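Long-range contacts in intermedilysin (Streptococcus intermedius, PDB 5IMW), which probably lyses host cells by binding cholesterol-containing membranes, changing shape and inserting as an oligomeric pore: residues N68-K79 with N87-R96; A4-W13 with S211-P222. All blocks are in the same frame, centred on the assembly; numbering follows the deposited sequence.

Both contacts lie at the end of the elongated chain far from its C-terminal beta sandwich, and their centres are about 18 Å apart. Contact 1 joins residues close in sequence, around the short strand 77-79. Contact 2 brings the N-terminal helix 2-14 onto a loop almost 200 residues further on, so the chain of contact 1 runs between its two halves. They touch where R96 CG comes to 3.3 Å from L215 O, and where F216 packs on L77 and V94. L88 of contact 1 is about 5 Å, side chain to side chain, from E86, a zinc ligand in another structure of this protein; no zinc is bound here. Contact 2 is remote from the known metal sites.

Contact 1. Residues N68-K79 with N87-R96; sequences NDDRIFPGALLK and NLPTLIPVNR
L77 O takes the backbone N-H of I92 at 3.0 Å (L77 O to I92 N) in a nearly straight bond, 165° at the hydrogen. L91 CA adds a C-H...O contact to L77 O at 3.4 Å. Next to this grip the L91 side chain pushes in between residues of 68-79: CG meets L78 CD2 at 3.7 Å, CD2 reaches A76 CB at 3.8 Å, and CD1 rests on R71 CA. L78 spreads its other branch, CD1, over CB and CG of the P89 ring, whose CG also touches I72 CD1. Strand 77-79 pairs antiparallel with strand 236-244, L78 bonding to V237 by its backbone. The segment 87-96 returns beside it after the Schellman motif at N87 that ends helix 82-85. At the far end R96 passes the L77 side chain, pointing the opposite way. L77 CD2 lies at the guanidinium edge, 3.6 Å from R96 NE, while F73 CZ and V94 O lie over opposite faces of the group. A76 CB sits over the centre of the F73 ring. The amides of N68 and N87 are turned 64° apart; both side-chain nitrogens donate to S63 O, that from N68 weakly, and N68 OD1 accepts from S65 N.

Contact 2. Residues A4-W13 with S211-P222; sequences AKKALNDYIW and SPSALFGSGITP
P212 fits between I12 and W13 on helix 2-14, its ring meeting the two side chains in different ways. Against I12 it runs the opposite way, P212 CB packing at 3.9 Å from I12 CG1 and equally near CG2. W13 instead crosses it at about a right angle, bringing indole NE1 to 3.5 Å from P212 CG and CZ2 to P212 CD. One turn back, L8 points its CD2 branch between F216 and I220. L8 CG stands anti to the backbone N (chi1 178°), and from there CD2 comes to 4.0 Å from both F216 CB and I220 CG2. L8 and I220 lie side by side and point the same way, whereas the F216 ring meets CD2 obliquely. The partner of the helix is a loop that contains the 3-10 segment 212-215 and ends at T221, the N-cap of helix 222-227, so the N-terminal helix packs across the region joining strand 202-206 to that helix. L225 of helix 222-227 touches L8, I12 and F216. P222, just past the cap, slides along Y11 in the opposite direction, with Y11 CB 3.7 Å from P222 CB. Its carbonyl O lies over one face of the Y11 ring, and its CG rests against A7 O. The Y11 hydroxyl is hydrogen-bonded to V230 O. On the side of P212, N9 turns its amide to the start of the 3-10 segment: N9 OD1 accepts from S213 N at 3.0 Å, a bond bent to 140°, and also from S213 OG. The exact position of OD1 is less certain, because the model is crowded there. Nearer the start of the helix, K5 lays CD alongside S213 CB at 4.0 Å, and A4 CB approaches G219 CA.

Contact 1. Residues N68-K79 with N87-R96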
# COMPACT_ATOMS: atom_id res chain seq x y z
N ASN A 68 -16.90 11.85 10.21
CA ASN A 68 -17.74 10.72 10.59
C ASN A 68 -17.66 10.41 12.08
O ASN A 68 -18.21 9.39 12.52
CB ASN A 68 -17.36 9.48 9.78
CG ASN A 68 -15.89 9.13 9.92
OD1 ASN A 68 -15.06 10.00 10.20
ND2 ASN A 68 -15.56 7.86 9.73
N ASP A 69 -17.01 11.26 12.87
CA ASP A 69 -16.76 10.94 14.27
C ASP A 69 -18.07 10.64 15.00
O ASP A 69 -18.21 9.60 15.65
CB ASP A 69 -16.01 12.09 14.95
CG ASP A 69 -15.37 11.68 16.26
OD1 ASP A 69 -15.84 10.71 16.89
OD2 ASP A 69 -14.39 12.34 16.68
N ASP A 70 -19.05 11.54 14.88
CA ASP A 70 -20.29 11.37 15.63
C ASP A 70 -21.02 10.08 15.26
O ASP A 70 -21.66 9.47 16.12
CB ASP A 70 -21.21 12.57 15.41
CG ASP A 70 -21.42 12.90 13.95
OD1 ASP A 70 -20.45 12.76 13.17
OD2 ASP A 70 -22.54 13.29 13.58
N ARG A 71 -20.92 9.65 14.00
CA ARG A 71 -21.65 8.47 13.54
C ARG A 71 -20.97 7.16 13.91
O ARG A 71 -21.55 6.09 13.66
CB ARG A 71 -21.84 8.52 12.02
CG ARG A 71 -22.62 9.73 11.52
CD ARG A 71 -21.73 10.72 10.80
NE ARG A 71 -22.51 11.69 10.03
CZ ARG A 71 -23.00 11.46 8.81
NH1 ARG A 71 -22.80 10.29 8.22
NH2 ARG A 71 -23.71 12.39 8.19
N ILE A 72 -19.78 7.19 14.49
CA ILE A 72 -18.99 5.99 14.74
C ILE A 72 -18.93 5.76 16.25
O ILE A 72 -18.31 6.53 16.98
CB ILE A 72 -17.58 6.09 14.14
CG1 ILE A 72 -17.65 6.31 12.63
CG2 ILE A 72 -16.77 4.85 14.46
CD1 ILE A 72 -18.30 5.19 11.85
N PHE A 73 -19.56 4.68 16.70
CA PHE A 73 -19.44 4.22 18.08
C PHE A 73 -19.85 2.76 18.13
O PHE A 73 -20.61 2.30 17.27
CB PHE A 73 -20.30 5.06 19.04
CG PHE A 73 -21.77 5.05 18.72
CD1 PHE A 73 -22.57 3.99 19.11
CD2 PHE A 73 -22.35 6.11 18.04
CE1 PHE A 73 -23.91 3.97 18.82
CE2 PHE A 73 -23.70 6.10 17.76
CZ PHE A 73 -24.48 5.03 18.14
N PRO A 74 -19.37 2.00 19.11
CA PRO A 74 -19.73 0.58 19.18
C PRO A 74 -21.24 0.38 19.18
O PRO A 74 -21.97 0.96 19.99
CB PRO A 74 -19.10 0.12 20.49
CG PRO A 74 -17.99 1.07 20.74
CD PRO A 74 -18.44 2.39 20.18
N GLY A 75 -21.71 -0.45 18.25
CA GLY A 75 -23.11 -0.79 18.15
C GLY A 75 -23.92 0.09 17.21
O GLY A 75 -25.11 -0.20 17.00
N ALA A 76 -23.33 1.13 16.65
CA ALA A 76 -24.05 2.02 15.75
C ALA A 76 -24.65 1.24 14.58
O ALA A 76 -23.96 0.46 13.93
CB ALA A 76 -23.12 3.11 15.23
N LEU A 77 -25.94 1.47 14.32
CA LEU A 77 -26.65 0.82 13.22
C LEU A 77 -26.48 1.64 11.95
O LEU A 77 -26.89 2.80 11.90
CB LEU A 77 -28.13 0.66 13.56
CG LEU A 77 -28.56 -0.60 14.33
CD1 LEU A 77 -28.88 -1.72 13.36
CD2 LEU A 77 -27.51 -1.05 15.33
N LEU A 78 -25.90 1.03 10.92
CA LEU A 78 -25.58 1.72 9.68
C LEU A 78 -26.10 0.91 8.49
O LEU A 78 -26.40 -0.28 8.60
CB LEU A 78 -24.07 1.94 9.52
CG LEU A 78 -23.34 2.55 10.73
CD1 LEU A 78 -21.85 2.63 10.46
CD2 LEU A 78 -23.90 3.93 11.07
N LYS A 79 -26.20 1.58 7.35
CA LYS A 79 -26.59 0.94 6.10
C LYS A 79 -25.37 0.75 5.22
O LYS A 79 -24.52 1.64 5.11
CB LYS A 79 -27.64 1.78 5.35
CG LYS A 79 -29.07 1.41 5.67
CD LYS A 79 -30.05 2.11 4.74
CE LYS A 79 -29.99 3.62 4.87
NZ LYS A 79 -31.08 4.30 4.11
N ASN A 87 -17.02 6.36 3.31
CA ASN A 87 -16.60 6.44 4.71
C ASN A 87 -17.27 7.61 5.43
O ASN A 87 -16.68 8.21 6.34
CB ASN A 87 -15.08 6.53 4.83
CG ASN A 87 -14.60 6.31 6.25
OD1 ASN A 87 -14.53 5.18 6.73
ND2 ASN A 87 -14.27 7.40 6.94
N LEU A 88 -18.49 7.95 5.02
CA LEU A 88 -19.35 8.89 5.74
C LEU A 88 -20.70 8.23 6.00
O LEU A 88 -21.73 8.66 5.48
CB LEU A 88 -19.51 10.19 4.95
CG LEU A 88 -18.61 11.36 5.35
CD1 LEU A 88 -17.14 11.10 5.00
CD2 LEU A 88 -19.10 12.65 4.71
N PRO A 89 -20.73 7.18 6.81
CA PRO A 89 -21.96 6.39 6.96
C PRO A 89 -23.08 7.18 7.61
O PRO A 89 -22.86 8.10 8.41
CB PRO A 89 -21.53 5.22 7.85
CG PRO A 89 -20.32 5.71 8.57
CD PRO A 89 -19.63 6.64 7.63
N THR A 90 -24.31 6.81 7.26
CA THR A 90 -25.52 7.41 7.81
C THR A 90 -26.19 6.42 8.76
O THR A 90 -26.49 5.29 8.37
CB THR A 90 -26.48 7.80 6.69
OG1 THR A 90 -25.88 8.82 5.88
CG2 THR A 90 -27.80 8.32 7.26
N LEU A 91 -26.43 6.87 9.99
CA LEU A 91 -27.09 6.03 10.97
C LEU A 91 -28.54 5.78 10.58
O LEU A 91 -29.24 6.69 10.10
CB LEU A 91 -27.03 6.68 12.36
CG LEU A 91 -25.78 6.37 13.19
CD1 LEU A 91 -25.29 7.60 13.93
CD2 LEU A 91 -26.08 5.26 14.17
N ILE A 92 -29.00 4.55 10.77
CA ILE A 92 -30.41 4.21 10.58
C ILE A 92 -31.19 4.90 11.70
O ILE A 92 -31.01 4.55 12.87
CB ILE A 92 -30.64 2.69 10.60
CG1 ILE A 92 -29.81 2.02 9.50
CG2 ILE A 92 -32.12 2.38 10.40
CD1 ILE A 92 -29.85 0.51 9.55
N PRO A 93 -32.05 5.88 11.40
CA PRO A 93 -32.79 6.55 12.48
C PRO A 93 -33.89 5.67 13.04
O PRO A 93 -35.00 5.62 12.48
CB PRO A 93 -33.34 7.80 11.79
CG PRO A 93 -33.50 7.40 10.37
CD PRO A 93 -32.40 6.42 10.07
N VAL A 94 -33.61 4.99 14.15
CA VAL A 94 -34.54 4.02 14.71
C VAL A 94 -34.14 3.76 16.15
O VAL A 94 -32.97 3.86 16.52
CB VAL A 94 -34.54 2.71 13.88
CG1 VAL A 94 -33.15 2.10 13.83
CG2 VAL A 94 -35.54 1.72 14.44
N ASN A 95 -35.13 3.43 16.98
CA ASN A 95 -34.86 3.04 18.36
C ASN A 95 -33.96 1.81 18.38
O ASN A 95 -33.83 1.08 17.39
CB ASN A 95 -36.16 2.77 19.10
CG ASN A 95 -37.16 3.90 18.95
OD1 ASN A 95 -37.87 3.98 17.94
ND2 ASN A 95 -37.22 4.77 19.94
N ARG A 96 -33.34 1.56 19.54
CA ARG A 96 -32.41 0.46 19.68
C ARG A 96 -32.61 -0.23 21.02
O ARG A 96 -33.24 0.30 21.93
CB ARG A 96 -30.95 0.93 19.57
CG ARG A 96 -30.37 0.85 18.17
CD ARG A 96 -28.86 1.01 18.21
NE ARG A 96 -28.40 1.91 17.16
CZ ARG A 96 -28.55 3.23 17.19
NH1 ARG A 96 -29.15 3.81 18.22
NH2 ARG A 96 -28.09 3.97 16.19

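Contact 2. Residues A4-W13 with S211-P222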
# COMPACT_ATOMS: atom_id res chain seq x y z
N ALA A 4 -43.18 -10.07 17.99
CA ALA A 4 -42.52 -9.04 17.19
C ALA A 4 -41.03 -9.35 17.04
O ALA A 4 -40.46 -9.15 15.96
CB ALA A 4 -42.71 -7.67 17.84
N LYS A 5 -40.40 -9.83 18.11
CA LYS A 5 -38.99 -10.22 18.02
C LYS A 5 -38.80 -11.31 16.97
O LYS A 5 -37.90 -11.23 16.13
CB LYS A 5 -38.50 -10.71 19.39
CG LYS A 5 -38.75 -9.76 20.55
CD LYS A 5 -37.80 -8.58 20.53
CE LYS A 5 -38.05 -7.68 21.73
NZ LYS A 5 -36.78 -7.10 22.28
N LYS A 6 -39.64 -12.35 17.02
CA LYS A 6 -39.55 -13.43 16.04
C LYS A 6 -39.69 -12.90 14.62
O LYS A 6 -38.84 -13.16 13.76
CB LYS A 6 -40.63 -14.48 16.34
CG LYS A 6 -40.83 -15.50 15.23
CD LYS A 6 -41.84 -16.56 15.62
CE LYS A 6 -42.33 -17.33 14.40
NZ LYS A 6 -41.21 -17.74 13.51
N ALA A 7 -40.77 -12.16 14.35
CA ALA A 7 -41.01 -11.66 13.00
C ALA A 7 -39.83 -10.83 12.50
O ALA A 7 -39.40 -10.98 11.35
CB ALA A 7 -42.29 -10.83 12.97
N LEU A 8 -39.28 -9.96 13.35
CA LEU A 8 -38.16 -9.12 12.93
C LEU A 8 -36.91 -9.95 12.67
O LEU A 8 -36.12 -9.62 11.78
CB LEU A 8 -37.89 -8.05 13.98
CG LEU A 8 -36.72 -7.10 13.74
CD1 LEU A 8 -36.77 -6.52 12.34
CD2 LEU A 8 -36.73 -5.99 14.77
N ASN A 9 -36.71 -11.03 13.43
CA ASN A 9 -35.56 -11.89 13.21
C ASN A 9 -35.62 -12.56 11.84
O ASN A 9 -34.57 -12.78 11.21
CB ASN A 9 -35.48 -12.96 14.30
CG ASN A 9 -35.09 -12.39 15.65
OD1 ASN A 9 -34.88 -11.19 15.79
ND2 ASN A 9 -34.98 -13.26 16.65
N ASP A 10 -36.82 -12.88 11.36
CA ASP A 10 -36.95 -13.58 10.09
C ASP A 10 -36.75 -12.66 8.89
O ASP A 10 -36.28 -13.10 7.84
CB ASP A 10 -38.32 -14.26 10.00
CG ASP A 10 -38.54 -15.26 11.11
OD1 ASP A 10 -37.93 -16.35 11.06
OD2 ASP A 10 -39.34 -14.97 12.03
N TYR A 11 -37.10 -11.38 9.02
CA TYR A 11 -36.88 -10.44 7.92
C TYR A 11 -35.39 -10.19 7.71
O TYR A 11 -34.93 -10.09 6.57
CB TYR A 11 -37.61 -9.13 8.19
CG TYR A 11 -37.25 -8.04 7.20
CD1 TYR A 11 -37.65 -8.11 5.88
CD2 TYR A 11 -36.49 -6.95 7.60
CE1 TYR A 11 -37.32 -7.12 4.97
CE2 TYR A 11 -36.15 -5.95 6.71
CZ TYR A 11 -36.57 -6.04 5.39
OH TYR A 11 -36.23 -5.05 4.50
N ILE A 12 -34.62 -10.10 8.80
CA ILE A 12 -33.18 -9.90 8.68
C ILE A 12 -32.53 -11.13 8.06
O ILE A 12 -31.73 -11.02 7.12
CB ILE A 12 -32.57 -9.56 10.05
CG1 ILE A 12 -33.30 -8.39 10.72
CG2 ILE A 12 -31.09 -9.24 9.90
CD1 ILE A 12 -33.17 -7.07 9.99
N TRP A 13 -32.85 -12.31 8.58
CA TRP A 13 -32.29 -13.54 8.05
C TRP A 13 -32.77 -13.81 6.63
O TRP A 13 -32.04 -14.43 5.84
CB TRP A 13 -32.65 -14.72 8.96
CG TRP A 13 -32.01 -14.66 10.32
CD1 TRP A 13 -30.83 -14.06 10.64
CD2 TRP A 13 -32.53 -15.22 11.53
NE1 TRP A 13 -30.58 -14.22 11.99
CE2 TRP A 13 -31.61 -14.92 12.55
CE3 TRP A 13 -33.69 -15.94 11.85
CZ2 TRP A 13 -31.81 -15.32 13.87
CZ3 TRP A 13 -33.88 -16.33 13.17
CH2 TRP A 13 -32.94 -16.02 14.16
N SER A 211 -29.63 -12.12 18.98
CA SER A 211 -30.55 -12.16 17.85
C SER A 211 -30.52 -10.80 17.16
O SER A 211 -30.23 -9.79 17.81
CB SER A 211 -31.96 -12.52 18.33
OG SER A 211 -32.93 -12.22 17.34
N PRO A 212 -30.81 -10.73 15.86
CA PRO A 212 -30.88 -9.41 15.21
C PRO A 212 -31.84 -8.45 15.91
O PRO A 212 -31.54 -7.25 16.02
CB PRO A 212 -31.34 -9.75 13.79
CG PRO A 212 -30.87 -11.14 13.57
CD PRO A 212 -30.99 -11.83 14.90
N SER A 213 -32.98 -8.95 16.38
CA SER A 213 -33.93 -8.10 17.09
C SER A 213 -33.29 -7.43 18.30
O SER A 213 -33.67 -6.32 18.67
CB SER A 213 -35.14 -8.92 17.53
OG SER A 213 -34.74 -10.13 18.15
N ALA A 214 -32.33 -8.11 18.94
CA ALA A 214 -31.69 -7.54 20.13
C ALA A 214 -31.14 -6.15 19.85
O ALA A 214 -31.15 -5.28 20.73
CB ALA A 214 -30.57 -8.47 20.60
N LEU A 215 -30.65 -5.91 18.63
CA LEU A 215 -30.12 -4.61 18.27
C LEU A 215 -31.21 -3.56 18.08
O LEU A 215 -30.88 -2.37 17.94
CB LEU A 215 -29.30 -4.72 16.98
CG LEU A 215 -27.93 -5.39 17.12
CD1 LEU A 215 -27.38 -5.75 15.75
CD2 LEU A 215 -26.96 -4.48 17.85
N PHE A 216 -32.48 -3.95 18.07
CA PHE A 216 -33.60 -3.02 17.94
C PHE A 216 -34.47 -3.11 19.18
O PHE A 216 -34.73 -4.20 19.70
CB PHE A 216 -34.42 -3.32 16.69
CG PHE A 216 -33.63 -3.22 15.41
CD1 PHE A 216 -33.46 -2.00 14.78
CD2 PHE A 216 -33.07 -4.35 14.83
CE1 PHE A 216 -32.73 -1.90 13.61
CE2 PHE A 216 -32.34 -4.25 13.65
CZ PHE A 216 -32.18 -3.02 13.04
N GLY A 217 -34.94 -1.95 19.65
CA GLY A 217 -35.58 -1.87 20.95
C GLY A 217 -37.06 -2.21 20.96
O GLY A 217 -37.43 -3.39 20.94
N SER A 218 -37.90 -1.19 21.01
CA SER A 218 -39.35 -1.37 21.13
C SER A 218 -39.89 -2.32 20.07
O SER A 218 -39.14 -2.82 19.22
CB SER A 218 -40.05 -0.01 21.03
OG SER A 218 -41.46 -0.17 20.91
N GLY A 219 -41.19 -2.58 20.13
CA GLY A 219 -41.83 -3.48 19.18
C GLY A 219 -41.62 -3.07 17.74
O GLY A 219 -42.57 -2.67 17.06
N ILE A 220 -40.38 -3.16 17.28
CA ILE A 220 -40.06 -2.84 15.89
C ILE A 220 -40.52 -3.99 15.01
O ILE A 220 -40.30 -5.16 15.34
CB ILE A 220 -38.55 -2.57 15.72
CG1 ILE A 220 -38.10 -1.35 16.54
CG2 ILE A 220 -38.21 -2.36 14.26
CD1 ILE A 220 -38.74 -0.04 16.13
N THR A 221 -41.16 -3.66 13.91
CA THR A 221 -41.67 -4.62 12.94
C THR A 221 -40.77 -4.65 11.72
O THR A 221 -39.91 -3.78 11.55
CB THR A 221 -43.11 -4.27 12.55
OG1 THR A 221 -43.53 -5.06 11.44
CG2 THR A 221 -43.23 -2.80 12.18
N PRO A 222 -40.90 -5.65 10.85
CA PRO A 222 -40.17 -5.58 9.58
C PRO A 222 -40.57 -4.40 8.72
O PRO A 222 -39.76 -3.91 7.93
CB PRO A 222 -40.51 -6.92 8.90
CG PRO A 222 -40.79 -7.84 10.04
CD PRO A 222 -41.46 -6.99 11.08